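Local coordinates for protein carbohydrate kinase, FGGY (Novosphingobium aromaticivorans, PDB 3H6E) that probably phosphorylates a carbohydrate, as a two-domain FGGY-family kinase of the actin-like ATPase fold, at residues I45-A50 / A90-D95; A79-L84 / A147-W152; E97-E102 / L123-N128; A103-Y108 / I129-W134. All coordinates share one frame; numbering follows the deposited sequence.

Contact 1 (I45-A50 / A90-D95); sequences IRRLDA and AFPPLD
The guanidinium of R47 has L94 CD1 over one face, 4.2 Å from NE and offset toward the rim. At its edge lie the carbonyl of P92 and, in plane, F91 CB. The F91 ring stands nearly upright to the guanidinium, planes 82° apart, and CD2 is 3.5 Å from R47 NH2. R47 bends at chi2 (-75°) and chi3 (-91°), which folds NE back to P92 O at 2.8 Å. NH2 adds a weak bond to the same oxygen at 3.3 Å. NE comes from above the carbonyl plane. The backbones meet in a single beta bridge between R47 and L94. It ties strand 46-47, half of a small antiparallel pair with 40-41, to the loop after strand 88-89. D95 N donates to R46 O at 2.8 Å, and L48 N to P93 O, also at 2.8 Å. A methionine in place of R47 would probably leave P92 O without its side-chain donors and remove the flat group that F91 and L94 pack on. Beyond the bridge, P92 CB touches L48 O, and A50 CB meets P93 CD at 4.0 Å. D95 OD1 is held by E97 N and by a salt bridge to K15.

Contact 2 (A79-L84 / A147-W152); sequences AGIAAL and ATLLPW
I81 holds CG1 trans to its backbone N (chi1 -172°), and L149 turns CG beside its own N (chi1 -72°). These torsions bring I81 CG1 to 4.2 Å from L149 CD2. The bend of I81 at chi2 (67°) then sets its CD1 at 3.6 Å from L150 O. Strands 81-85 and 148-151 run antiparallel here. They belong to a small three-stranded sheet with 81-85 in the middle, between 88-89 and 148-151. On its far side L149 bonds on to R197 and A199. I81, A83, L149 and P151 share one face. A83 CB touches L149 CD2 there, at 4.0 Å, and helix 129-139 packs on I81 and L149. A82, L84, T148 and L150 share the other face. A82 and L150 pack on Y155, and L84 on W158, of helix 152-159. L84 CD1 reaches L150 CD1 at 4.2 Å. T148 and L84 exchange two backbone bonds. A82 N donates to L150 O at 2.9 Å. P151 sits opposite I81 in a non-hydrogen-bonded pair, and W152 N bonds G80 O at 3.0 Å. A side chain on G80 would run into W152 CB. The indole of W152 leads away from the strand pair, meets the rings of W156 and H77, and gives its NE1 hydrogen to L13 O.

Contact 3 (E97-E102 / L123-N128); sequences EQSIPE and LPDGLN
E97 enters the contact through its backbone, with O 4.0 Å from D125 CG. CB of E97 points away from the turn, and its carboxylate makes a weak, long ion pair with K15. Q98 also uses its carbonyl: O sits 3.3 Å from D125 CB. The Q98 amide is engaged elsewhere. NE2 donates to S99 O at 2.8 Å within the same segment, and OE1 accepts from R46 N. This fixes the turn of the amide from both ends. S99 follows with CA 3.5 Å from D125 OD2, and its CB is near the same oxygen. D125 has CG beside its own backbone N (chi1 -45°), which lays the carboxylate alongside the backbone of Q98 and S99. I100 points at the turn. Its CD1 is 3.2 Å from D125 O, and CG1 is 3.7 Å from that oxygen. Across the two segments the contact is thus van der Waals packing. G126 is also tied by a backbone bond to Y96. P101 then takes the N-cap position of helix 102-109. The turn these residues pass over is a type II' beta turn from P124 to L127, closed by L127 N to P124 O at 3.2 Å, in the loop that leads into helix 129-139.

Contact 4 (A103-Y108 / I129-W134); sequences AVMADY and IGSQLW
Y108 and W134 lie obliquely against each other, ring planes 50° apart and centroids 5.1 Å apart (the tyrosine ring to the five-membered ring of the indole). The methylene of Y108 lies over the indole: CB is 3.5 Å from the centroid of the five-membered ring, in a CH-pi contact. W134 CE3 lies near the plane of the Y108 ring, at its edge, 3.5 Å from CD1. The tyrosine CG is trans to the backbone N (chi1 176°), which carries the ring outward from its own helix and over the first turn of the other. There S131 CA lies over one ring face, 4.0 Å from the centroid, and G130 O lies over the same face. The hydroxyl passes 3.2 Å from G130 CA. Any side chain on G130 would collide with it. Y108 OH is hydrogen-bonded to D176 OD2. A leucine in place of Y108 is likely to leave D176 without this partner and to open a gap over G130 and S131. V104 comes at the edge of the indole, in its plane, with CG1 3.5 Å from W134 CD1. Selenomethionine M105 bends at chi2 and chi3 and brings SE to 3.5 Å from S131 OG. The segments 103-108 and 129-134 cross at 119°, their axes 9.9 Å apart. V104 also touches W135 and Q138 farther along helix 129-139. On another side of that helix, I129 and L133 pack on I81 of strand 81-85.

Overall arrangement
The four contacts form one connected patch in the N-terminal half of the chain. Contacts 1 and 2 have centres about 11 Å apart. They join through A90 N and A83 O, a probable hydrogen bond of 2.8 Å, and through L48 CD2 on W152 CD2 at 3.9 Å. Contact 1 reaches contact 3 where R46 NH2 packs on E97 CB at 3.5 Å. Contacts 3 and 4 lie closest, centres about 8 Å apart, because each segment of contact 3 runs straight into a helix of contact 4. Contact 4 backs onto contact 2 through I129 and I81. In FGGY kinases the active site lies between the two domains. Contacts 1, 2 and 3 touch L13 or K15, where the chain probably forms the family's phosphate-binding loop.

Contact 1 (I45-A50 / A90-D95)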
loop_
_atom_site.group_PDB
_atom_site.type_symbol
_atom_site.label_atom_id
_atom_site.label_comp_id
_atom_site.label_asym_id
_atom_site.label_seq_id
_atom_site.Cartn_x
_atom_site.Cartn_y
_atom_site.Cartn_z
ATOM N N ILE A 45 3.731 25.206 -4.663
ATOM C CA ILE A 45 3.195 23.905 -5.038
ATOM C C ILE A 45 4.248 22.813 -4.869
ATOM O O ILE A 45 5.267 22.809 -5.561
ATOM C CB ILE A 45 2.724 23.910 -6.502
ATOM C CG1 ILE A 45 1.614 24.942 -6.701
ATOM C CG2 ILE A 45 2.254 22.530 -6.922
ATOM C CD1 ILE A 45 0.904 24.820 -8.036
ATOM N N ARG A 46 4.001 21.889 -3.945
ATOM C CA ARG A 46 4.932 20.792 -3.692
ATOM C C ARG A 46 4.890 19.753 -4.810
ATOM O O ARG A 46 3.819 19.359 -5.268
ATOM C CB ARG A 46 4.650 20.148 -2.333
ATOM C CG ARG A 46 5.373 20.826 -1.179
ATOM C CD ARG A 46 4.457 21.046 0.017
ATOM N NE ARG A 46 4.102 19.805 0.698
ATOM C CZ ARG A 46 3.105 19.698 1.572
ATOM N NH1 ARG A 46 2.358 20.755 1.865
ATOM N NH2 ARG A 46 2.849 18.533 2.152
ATOM N N ARG A 47 6.070 19.319 -5.243
ATOM C CA ARG A 47 6.186 18.419 -6.383
ATOM C C ARG A 47 7.079 17.229 -6.073
ATOM O O ARG A 47 7.988 17.320 -5.247
ATOM C CB ARG A 47 6.759 19.170 -7.589
ATOM C CG ARG A 47 6.165 20.553 -7.803
ATOM C CD ARG A 47 4.772 20.470 -8.386
ATOM N NE ARG A 47 4.792 20.499 -9.846
ATOM C CZ ARG A 47 4.257 21.471 -10.578
ATOM N NH1 ARG A 47 3.648 22.490 -9.988
ATOM N NH2 ARG A 47 4.316 21.423 -11.900
ATOM N N LEU A 48 6.809 16.108 -6.734
ATOM C CA LEU A 48 7.758 15.006 -6.778
ATOM C C LEU A 48 8.952 15.478 -7.598
ATOM O O LEU A 48 8.783 16.052 -8.674
ATOM C CB LEU A 48 7.127 13.775 -7.428
ATOM C CG LEU A 48 6.413 12.770 -6.521
ATOM C CD1 LEU A 48 5.869 13.435 -5.267
ATOM C CD2 LEU A 48 5.307 12.059 -7.291
ATOM N N ASP A 49 10.157 15.258 -7.087
ATOM C CA ASP A 49 11.350 15.752 -7.760
ATOM C C ASP A 49 11.810 14.789 -8.844
ATOM O O ASP A 49 12.775 14.050 -8.659
ATOM C CB ASP A 49 12.476 15.997 -6.756
ATOM C CG ASP A 49 13.562 16.898 -7.310
ATOM O OD1 ASP A 49 13.592 17.106 -8.544
ATOM O OD2 ASP A 49 14.382 17.399 -6.510
ATOM N N ALA A 50 11.117 14.812 -9.977
ATOM C CA ALA A 50 11.405 13.905 -11.084
ATOM C C ALA A 50 12.771 14.146 -11.731
ATOM O O ALA A 50 13.572 13.220 -11.844
ATOM C CB ALA A 50 10.294 13.971 -12.135
ATOM N N ALA A 90 6.298 17.149 -19.056
ATOM C CA ALA A 90 5.724 18.485 -19.090
ATOM C C ALA A 90 6.127 19.303 -17.864
ATOM O O ALA A 90 6.303 20.518 -17.949
ATOM C CB ALA A 90 4.214 18.403 -19.206
ATOM N N PHE A 91 6.275 18.625 -16.730
ATOM C CA PHE A 91 6.636 19.268 -15.470
ATOM C C PHE A 91 6.715 18.217 -14.365
ATOM O O PHE A 91 6.182 17.117 -14.513
ATOM C CB PHE A 91 5.606 20.339 -15.097
ATOM C CG PHE A 91 4.182 19.850 -15.124
ATOM C CD1 PHE A 91 3.279 20.352 -16.048
ATOM C CD2 PHE A 91 3.749 18.882 -14.229
ATOM C CE1 PHE A 91 1.971 19.901 -16.075
ATOM C CE2 PHE A 91 2.446 18.426 -14.252
ATOM C CZ PHE A 91 1.557 18.935 -15.176
ATOM N N PRO A 92 7.383 18.546 -13.251
ATOM C CA PRO A 92 7.377 17.598 -12.132
ATOM C C PRO A 92 5.952 17.355 -11.636
ATOM O O PRO A 92 5.188 18.312 -11.489
ATOM C CB PRO A 92 8.199 18.320 -11.058
ATOM C CG PRO A 92 9.046 19.291 -11.815
ATOM C CD PRO A 92 8.199 19.739 -12.965
ATOM N N PRO A 93 5.593 16.085 -11.398
ATOM C CA PRO A 93 4.265 15.736 -10.888
ATOM C C PRO A 93 4.018 16.357 -9.523
ATOM O O PRO A 93 4.962 16.649 -8.791
ATOM C CB PRO A 93 4.323 14.212 -10.767
ATOM C CG PRO A 93 5.384 13.795 -11.724
ATOM C CD PRO A 93 6.410 14.890 -11.668
ATOM N N LEU A 94 2.750 16.562 -9.195
ATOM C CA LEU A 94 2.375 17.133 -7.913
ATOM C C LEU A 94 2.652 16.147 -6.787
ATOM O O LEU A 94 2.502 14.939 -6.960
ATOM C CB LEU A 94 0.889 17.503 -7.911
ATOM C CG LEU A 94 0.424 18.711 -8.724
ATOM C CD1 LEU A 94 1.010 18.699 -10.127
ATOM C CD2 LEU A 94 -1.101 18.760 -8.777
ATOM N N ASP A 95 3.071 16.672 -5.640
ATOM C CA ASP A 95 3.152 15.891 -4.415
ATOM C C ASP A 95 1.716 15.649 -3.971
ATOM O O ASP A 95 0.944 16.597 -3.858
ATOM C CB ASP A 95 3.914 16.683 -3.349
ATOM C CG ASP A 95 4.212 15.866 -2.104
ATOM O OD1 ASP A 95 3.271 15.294 -1.514
ATOM O OD2 ASP A 95 5.396 15.809 -1.706
#

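Contact 2 (A79-L84 / A147-W152)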
loop_
_atom_site.group_PDB
_atom_site.type_symbol
_atom_site.label_atom_id
_atom_site.label_comp_id
_atom_site.label_asym_id
_atom_site.label_seq_id
_atom_site.Cartn_x
_atom_site.Cartn_y
_atom_site.Cartn_z
ATOM N N ALA A 79 -0.914 7.562 -6.123
ATOM C CA ALA A 79 -1.348 8.951 -6.073
ATOM C C ALA A 79 -0.322 9.857 -6.743
ATOM O O ALA A 79 -0.172 11.021 -6.376
ATOM C CB ALA A 79 -1.602 9.379 -4.639
ATOM N N GLY A 80 0.382 9.309 -7.729
ATOM C CA GLY A 80 1.339 10.065 -8.516
ATOM C C GLY A 80 1.046 9.936 -10.001
ATOM O O GLY A 80 0.916 8.832 -10.531
ATOM N N ILE A 81 0.929 11.072 -10.675
ATOM C CA ILE A 81 0.603 11.080 -12.092
ATOM C C ILE A 81 1.552 12.003 -12.850
ATOM O O ILE A 81 1.922 13.067 -12.361
ATOM C CB ILE A 81 -0.856 11.515 -12.329
ATOM C CG1 ILE A 81 -1.244 11.317 -13.797
ATOM C CG2 ILE A 81 -1.062 12.953 -11.885
ATOM C CD1 ILE A 81 -1.302 9.872 -14.221
ATOM N N ALA A 82 1.959 11.579 -14.041
ATOM C CA ALA A 82 2.912 12.346 -14.830
ATOM C C ALA A 82 2.348 12.668 -16.206
ATOM O O ALA A 82 1.606 11.871 -16.786
ATOM C CB ALA A 82 4.229 11.590 -14.950
ATOM N N ALA A 83 2.707 13.839 -16.722
ATOM C CA ALA A 83 2.228 14.290 -18.024
ATOM C C ALA A 83 3.390 14.556 -18.977
ATOM O O ALA A 83 4.379 15.190 -18.610
ATOM C CB ALA A 83 1.366 15.538 -17.871
ATOM N N LEU A 84 3.264 14.059 -20.202
ATOM C CA LEU A 84 4.286 14.266 -21.218
ATOM C C LEU A 84 3.724 15.104 -22.357
ATOM O O LEU A 84 2.770 14.697 -23.017
ATOM C CB LEU A 84 4.780 12.926 -21.767
ATOM C CG LEU A 84 5.119 11.830 -20.757
ATOM C CD1 LEU A 84 5.537 10.562 -21.479
ATOM C CD2 LEU A 84 6.205 12.294 -19.797
ATOM N N ALA A 147 -1.483 16.401 -23.505
ATOM C CA ALA A 147 -0.655 15.550 -22.668
ATOM C C ALA A 147 -0.945 14.065 -22.831
ATOM O O ALA A 147 -2.081 13.663 -23.067
ATOM C CB ALA A 147 -0.799 15.955 -21.208
ATOM N N THR A 148 0.104 13.261 -22.717
ATOM C CA THR A 148 -0.049 11.840 -22.483
ATOM C C THR A 148 0.040 11.629 -20.982
ATOM O O THR A 148 0.951 12.137 -20.334
ATOM C CB THR A 148 1.053 11.035 -23.176
ATOM O OG1 THR A 148 0.878 11.121 -24.594
ATOM C CG2 THR A 148 1.003 9.567 -22.741
ATOM N N LEU A 149 -0.922 10.906 -20.424
ATOM C CA LEU A 149 -0.932 10.659 -18.990
ATOM C C LEU A 149 -0.384 9.275 -18.685
ATOM O O LEU A 149 -0.502 8.356 -19.496
ATOM C CB LEU A 149 -2.333 10.847 -18.415
ATOM C CG LEU A 149 -2.759 12.315 -18.370
ATOM C CD1 LEU A 149 -4.179 12.469 -17.847
ATOM C CD2 LEU A 149 -1.777 13.115 -17.526
ATOM N N LEU A 150 0.208 9.132 -17.506
ATOM C CA LEU A 150 1.043 7.981 -17.228
ATOM C C LEU A 150 1.392 7.930 -15.742
ATOM O O LEU A 150 1.967 8.875 -15.199
ATOM C CB LEU A 150 2.307 8.095 -18.084
ATOM C CG LEU A 150 3.277 6.929 -18.217
ATOM C CD1 LEU A 150 4.168 7.119 -19.427
ATOM C CD2 LEU A 150 4.105 6.854 -16.984
ATOM N N PRO A 151 1.038 6.821 -15.074
ATOM C CA PRO A 151 1.270 6.695 -13.631
ATOM C C PRO A 151 2.738 6.888 -13.254
ATOM O O PRO A 151 3.619 6.724 -14.093
ATOM C CB PRO A 151 0.830 5.255 -13.332
ATOM C CG PRO A 151 -0.129 4.918 -14.421
ATOM C CD PRO A 151 0.392 5.622 -15.637
ATOM N N TRP A 152 2.979 7.229 -11.992
ATOM C CA TRP A 152 4.316 7.512 -11.477
ATOM C C TRP A 152 5.299 6.364 -11.713
ATOM O O TRP A 152 6.403 6.573 -12.216
ATOM C CB TRP A 152 4.209 7.844 -9.988
ATOM C CG TRP A 152 5.503 8.074 -9.259
ATOM C CD1 TRP A 152 5.952 7.396 -8.162
ATOM C CD2 TRP A 152 6.496 9.068 -9.548
ATOM N NE1 TRP A 152 7.161 7.901 -7.755
ATOM C CE2 TRP A 152 7.518 8.927 -8.589
ATOM C CE3 TRP A 152 6.620 10.058 -10.525
ATOM C CZ2 TRP A 152 8.652 9.735 -8.583
ATOM C CZ3 TRP A 152 7.747 10.858 -10.516
ATOM C CH2 TRP A 152 8.747 10.692 -9.553
#

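Contact 3 (E97-E102 / L123-N128)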
loop_
_atom_site.group_PDB
_atom_site.type_symbol
_atom_site.label_atom_id
_atom_site.label_comp_id
_atom_site.label_asym_id
_atom_site.label_seq_id
_atom_site.Cartn_x
_atom_site.Cartn_y
_atom_site.Cartn_z
ATOM N N GLU A 97 0.550 15.145 -1.272
ATOM C CA GLU A 97 0.291 15.825 -0.009
ATOM C C GLU A 97 0.078 17.322 -0.210
ATOM O O GLU A 97 -0.307 18.030 0.723
ATOM C CB GLU A 97 1.414 15.574 1.001
ATOM C CG GLU A 97 1.562 14.118 1.407
ATOM C CD GLU A 97 2.102 13.956 2.816
ATOM O OE1 GLU A 97 3.139 13.279 2.983
ATOM O OE2 GLU A 97 1.485 14.503 3.757
ATOM N N GLN A 98 0.325 17.804 -1.427
ATOM C CA GLN A 98 0.066 19.204 -1.746
ATOM C C GLN A 98 -1.417 19.519 -1.633
ATOM O O GLN A 98 -2.259 18.811 -2.188
ATOM C CB GLN A 98 0.566 19.570 -3.146
ATOM C CG GLN A 98 -0.012 20.885 -3.683
ATOM C CD GLN A 98 0.346 22.091 -2.823
ATOM O OE1 GLN A 98 1.439 22.167 -2.261
ATOM N NE2 GLN A 98 -0.575 23.043 -2.725
ATOM N N SER A 99 -1.723 20.588 -0.911
ATOM C CA SER A 99 -3.094 21.037 -0.732
ATOM C C SER A 99 -3.736 21.405 -2.067
ATOM O O SER A 99 -3.056 21.817 -3.006
ATOM C CB SER A 99 -3.126 22.240 0.207
ATOM O OG SER A 99 -4.451 22.678 0.420
ATOM N N ILE A 100 -5.050 21.249 -2.145
ATOM C CA ILE A 100 -5.798 21.686 -3.314
ATOM C C ILE A 100 -6.827 22.718 -2.866
ATOM O O ILE A 100 -7.503 22.523 -1.856
ATOM C CB ILE A 100 -6.488 20.503 -4.035
ATOM C CG1 ILE A 100 -5.453 19.434 -4.414
ATOM C CG2 ILE A 100 -7.237 20.989 -5.266
ATOM C CD1 ILE A 100 -5.920 18.441 -5.471
ATOM N N PRO A 101 -6.931 23.832 -3.601
ATOM C CA PRO A 101 -7.855 24.916 -3.249
ATOM C C PRO A 101 -9.283 24.438 -3.010
ATOM O O PRO A 101 -9.809 23.609 -3.753
ATOM C CB PRO A 101 -7.790 25.837 -4.468
ATOM C CG PRO A 101 -6.415 25.639 -4.994
ATOM C CD PRO A 101 -6.104 24.174 -4.772
ATOM N N GLU A 102 -9.890 24.983 -1.963
ATOM C CA GLU A 102 -11.235 24.631 -1.527
ATOM C C GLU A 102 -12.254 24.603 -2.663
ATOM O O GLU A 102 -12.888 23.579 -2.915
ATOM C CB GLU A 102 -11.683 25.626 -0.453
ATOM C CG GLU A 102 -12.705 25.096 0.535
ATOM C CD GLU A 102 -12.717 25.900 1.827
ATOM O OE1 GLU A 102 -11.772 26.694 2.040
ATOM O OE2 GLU A 102 -13.667 25.736 2.628
ATOM N N LEU A 123 -10.786 11.418 -0.983
ATOM C CA LEU A 123 -9.615 11.616 -0.146
ATOM C C LEU A 123 -9.097 13.044 -0.292
ATOM O O LEU A 123 -9.281 13.672 -1.333
ATOM C CB LEU A 123 -8.529 10.601 -0.504
ATOM C CG LEU A 123 -8.876 9.142 -0.196
ATOM C CD1 LEU A 123 -7.860 8.191 -0.808
ATOM C CD2 LEU A 123 -8.998 8.911 1.310
ATOM N N PRO A 124 -8.457 13.560 0.765
ATOM C CA PRO A 124 -7.926 14.927 0.815
ATOM C C PRO A 124 -6.744 15.162 -0.128
ATOM O O PRO A 124 -6.067 14.222 -0.545
ATOM C CB PRO A 124 -7.460 15.071 2.271
ATOM C CG PRO A 124 -8.180 14.004 3.022
ATOM C CD PRO A 124 -8.319 12.871 2.058
ATOM N N ASP A 125 -6.510 16.429 -0.452
ATOM C CA ASP A 125 -5.357 16.831 -1.247
ATOM C C ASP A 125 -5.270 16.061 -2.567
ATOM O O ASP A 125 -6.230 16.028 -3.342
ATOM C CB ASP A 125 -4.082 16.666 -0.418
ATOM C CG ASP A 125 -4.235 17.214 0.993
ATOM O OD1 ASP A 125 -4.152 16.423 1.953
ATOM O OD2 ASP A 125 -4.458 18.435 1.144
ATOM N N GLY A 126 -4.122 15.441 -2.817
ATOM C CA GLY A 126 -3.887 14.757 -4.076
ATOM C C GLY A 126 -4.001 13.244 -4.020
ATOM O O GLY A 126 -3.639 12.560 -4.979
ATOM N N LEU A 127 -4.512 12.718 -2.908
ATOM C CA LEU A 127 -4.634 11.270 -2.729
ATOM C C LEU A 127 -5.463 10.606 -3.828
ATOM O O LEU A 127 -5.205 9.465 -4.208
ATOM C CB LEU A 127 -5.189 10.934 -1.341
ATOM C CG LEU A 127 -4.197 11.138 -0.190
ATOM C CD1 LEU A 127 -4.882 11.003 1.156
ATOM C CD2 LEU A 127 -3.022 10.168 -0.294
ATOM N N ASN A 128 -6.464 11.325 -4.325
ATOM C CA ASN A 128 -7.157 10.933 -5.543
ATOM C C ASN A 128 -6.468 11.586 -6.733
ATOM O O ASN A 128 -6.351 12.809 -6.790
ATOM C CB ASN A 128 -8.622 11.372 -5.501
ATOM C CG ASN A 128 -9.438 10.609 -4.474
ATOM O OD1 ASN A 128 -9.377 9.381 -4.405
ATOM N ND2 ASN A 128 -10.220 11.332 -3.683
#

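Contact 4 (A103-Y108 / I129-W134)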
loop_
_atom_site.group_PDB
_atom_site.type_symbol
_atom_site.label_atom_id
_atom_site.label_comp_id
_atom_site.label_asym_id
_atom_site.label_seq_id
_atom_site.Cartn_x
_atom_site.Cartn_y
_atom_site.Cartn_z
ATOM N N ALA A 103 -12.413 25.733 -3.343
ATOM C CA ALA A 103 -13.422 25.862 -4.388
ATOM C C ALA A 103 -13.185 24.871 -5.522
ATOM O O ALA A 103 -14.134 24.345 -6.104
ATOM C CB ALA A 103 -13.465 27.295 -4.924
ATOM N N VAL A 104 -11.915 24.625 -5.836
ATOM C CA VAL A 104 -11.561 23.709 -6.915
ATOM C C VAL A 104 -11.911 22.275 -6.544
ATOM O O VAL A 104 -12.368 21.505 -7.384
ATOM C CB VAL A 104 -10.063 23.805 -7.289
ATOM C CG1 VAL A 104 -9.667 22.671 -8.239
ATOM C CG2 VAL A 104 -9.754 25.157 -7.910
HETATM N N MSE A 105 -11.710 21.929 -5.278
HETATM C CA MSE A 105 -11.976 20.575 -4.798
HETATM C C MSE A 105 -13.466 20.253 -4.710
HETATM O O MSE A 105 -13.900 19.180 -5.130
HETATM C CB MSE A 105 -11.318 20.337 -3.436
HETATM C CG MSE A 105 -11.559 18.935 -2.884
HETATM SE SE MSE A 105 -10.573 17.536 -3.849
HETATM C CE MSE A 105 -8.856 17.717 -2.932
ATOM N N ALA A 106 -14.242 21.182 -4.157
ATOM C CA ALA A 106 -15.688 21.006 -4.034
ATOM C C ALA A 106 -16.322 20.806 -5.403
ATOM O O ALA A 106 -17.171 19.930 -5.585
ATOM C CB ALA A 106 -16.311 22.198 -3.327
ATOM N N ASP A 107 -15.899 21.623 -6.363
ATOM C CA ASP A 107 -16.343 21.479 -7.742
ATOM C C ASP A 107 -16.075 20.062 -8.232
ATOM O O ASP A 107 -16.933 19.435 -8.854
ATOM C CB ASP A 107 -15.630 22.483 -8.652
ATOM C CG ASP A 107 -16.058 23.914 -8.390
ATOM O OD1 ASP A 107 -16.545 24.192 -7.272
ATOM O OD2 ASP A 107 -15.907 24.757 -9.301
ATOM N N TYR A 108 -14.875 19.565 -7.950
ATOM C CA TYR A 108 -14.513 18.210 -8.334
ATOM C C TYR A 108 -15.338 17.187 -7.562
ATOM O O TYR A 108 -15.906 16.267 -8.146
ATOM C CB TYR A 108 -13.023 17.959 -8.115
ATOM C CG TYR A 108 -12.624 16.534 -8.411
ATOM C CD1 TYR A 108 -12.674 16.038 -9.708
ATOM C CD2 TYR A 108 -12.203 15.680 -7.396
ATOM C CE1 TYR A 108 -12.316 14.733 -9.991
ATOM C CE2 TYR A 108 -11.840 14.374 -7.668
ATOM C CZ TYR A 108 -11.900 13.905 -8.968
ATOM O OH TYR A 108 -11.545 12.606 -9.248
ATOM N N ILE A 129 -6.002 10.785 -7.683
ATOM C CA ILE A 129 -5.341 11.353 -8.853
ATOM C C ILE A 129 -6.283 12.285 -9.624
ATOM O O ILE A 129 -5.863 13.325 -10.137
ATOM C CB ILE A 129 -4.756 10.264 -9.769
ATOM C CG1 ILE A 129 -3.437 9.743 -9.183
ATOM C CG2 ILE A 129 -4.530 10.811 -11.168
ATOM C CD1 ILE A 129 -2.929 8.456 -9.826
ATOM N N GLY A 130 -7.560 11.917 -9.680
ATOM C CA GLY A 130 -8.568 12.743 -10.323
ATOM C C GLY A 130 -8.558 14.184 -9.838
ATOM O O GLY A 130 -8.669 15.117 -10.636
ATOM N N SER A 131 -8.423 14.370 -8.529
ATOM C CA SER A 131 -8.355 15.709 -7.950
ATOM C C SER A 131 -7.205 16.520 -8.535
ATOM O O SER A 131 -7.356 17.703 -8.832
ATOM C CB SER A 131 -8.213 15.633 -6.430
ATOM O OG SER A 131 -9.303 14.942 -5.851
ATOM N N GLN A 132 -6.049 15.881 -8.690
ATOM C CA GLN A 132 -4.889 16.534 -9.283
ATOM C C GLN A 132 -5.189 16.936 -10.721
ATOM O O GLN A 132 -4.992 18.086 -11.105
ATOM C CB GLN A 132 -3.678 15.604 -9.257
ATOM C CG GLN A 132 -3.273 15.125 -7.885
ATOM C CD GLN A 132 -1.957 14.387 -7.911
ATOM O OE1 GLN A 132 -1.757 13.423 -7.173
ATOM N NE2 GLN A 132 -1.051 14.831 -8.772
ATOM N N LEU A 133 -5.658 15.971 -11.508
ATOM C CA LEU A 133 -6.056 16.205 -12.891
ATOM C C LEU A 133 -7.053 17.352 -12.987
ATOM O O LEU A 133 -6.877 18.269 -13.788
ATOM C CB LEU A 133 -6.657 14.934 -13.499
ATOM C CG LEU A 133 -5.720 14.042 -14.318
ATOM C CD1 LEU A 133 -4.270 14.245 -13.921
ATOM C CD2 LEU A 133 -6.120 12.569 -14.220
ATOM N N TRP A 134 -8.097 17.297 -12.164
ATOM C CA TRP A 134 -9.118 18.340 -12.146
ATOM C C TRP A 134 -8.477 19.715 -12.018
ATOM O O TRP A 134 -8.729 20.611 -12.822
ATOM C CB TRP A 134 -10.080 18.114 -10.981
ATOM C CG TRP A 134 -11.224 19.079 -10.943
ATOM C CD1 TRP A 134 -11.301 20.235 -10.216
ATOM C CD2 TRP A 134 -12.460 18.972 -11.658
ATOM N NE1 TRP A 134 -12.505 20.850 -10.437
ATOM C CE2 TRP A 134 -13.235 20.098 -11.320
ATOM C CE3 TRP A 134 -12.986 18.035 -12.554
ATOM C CZ2 TRP A 134 -14.512 20.311 -11.846
ATOM C CZ3 TRP A 134 -14.252 18.247 -13.070
ATOM C CH2 TRP A 134 -15.002 19.375 -12.715
#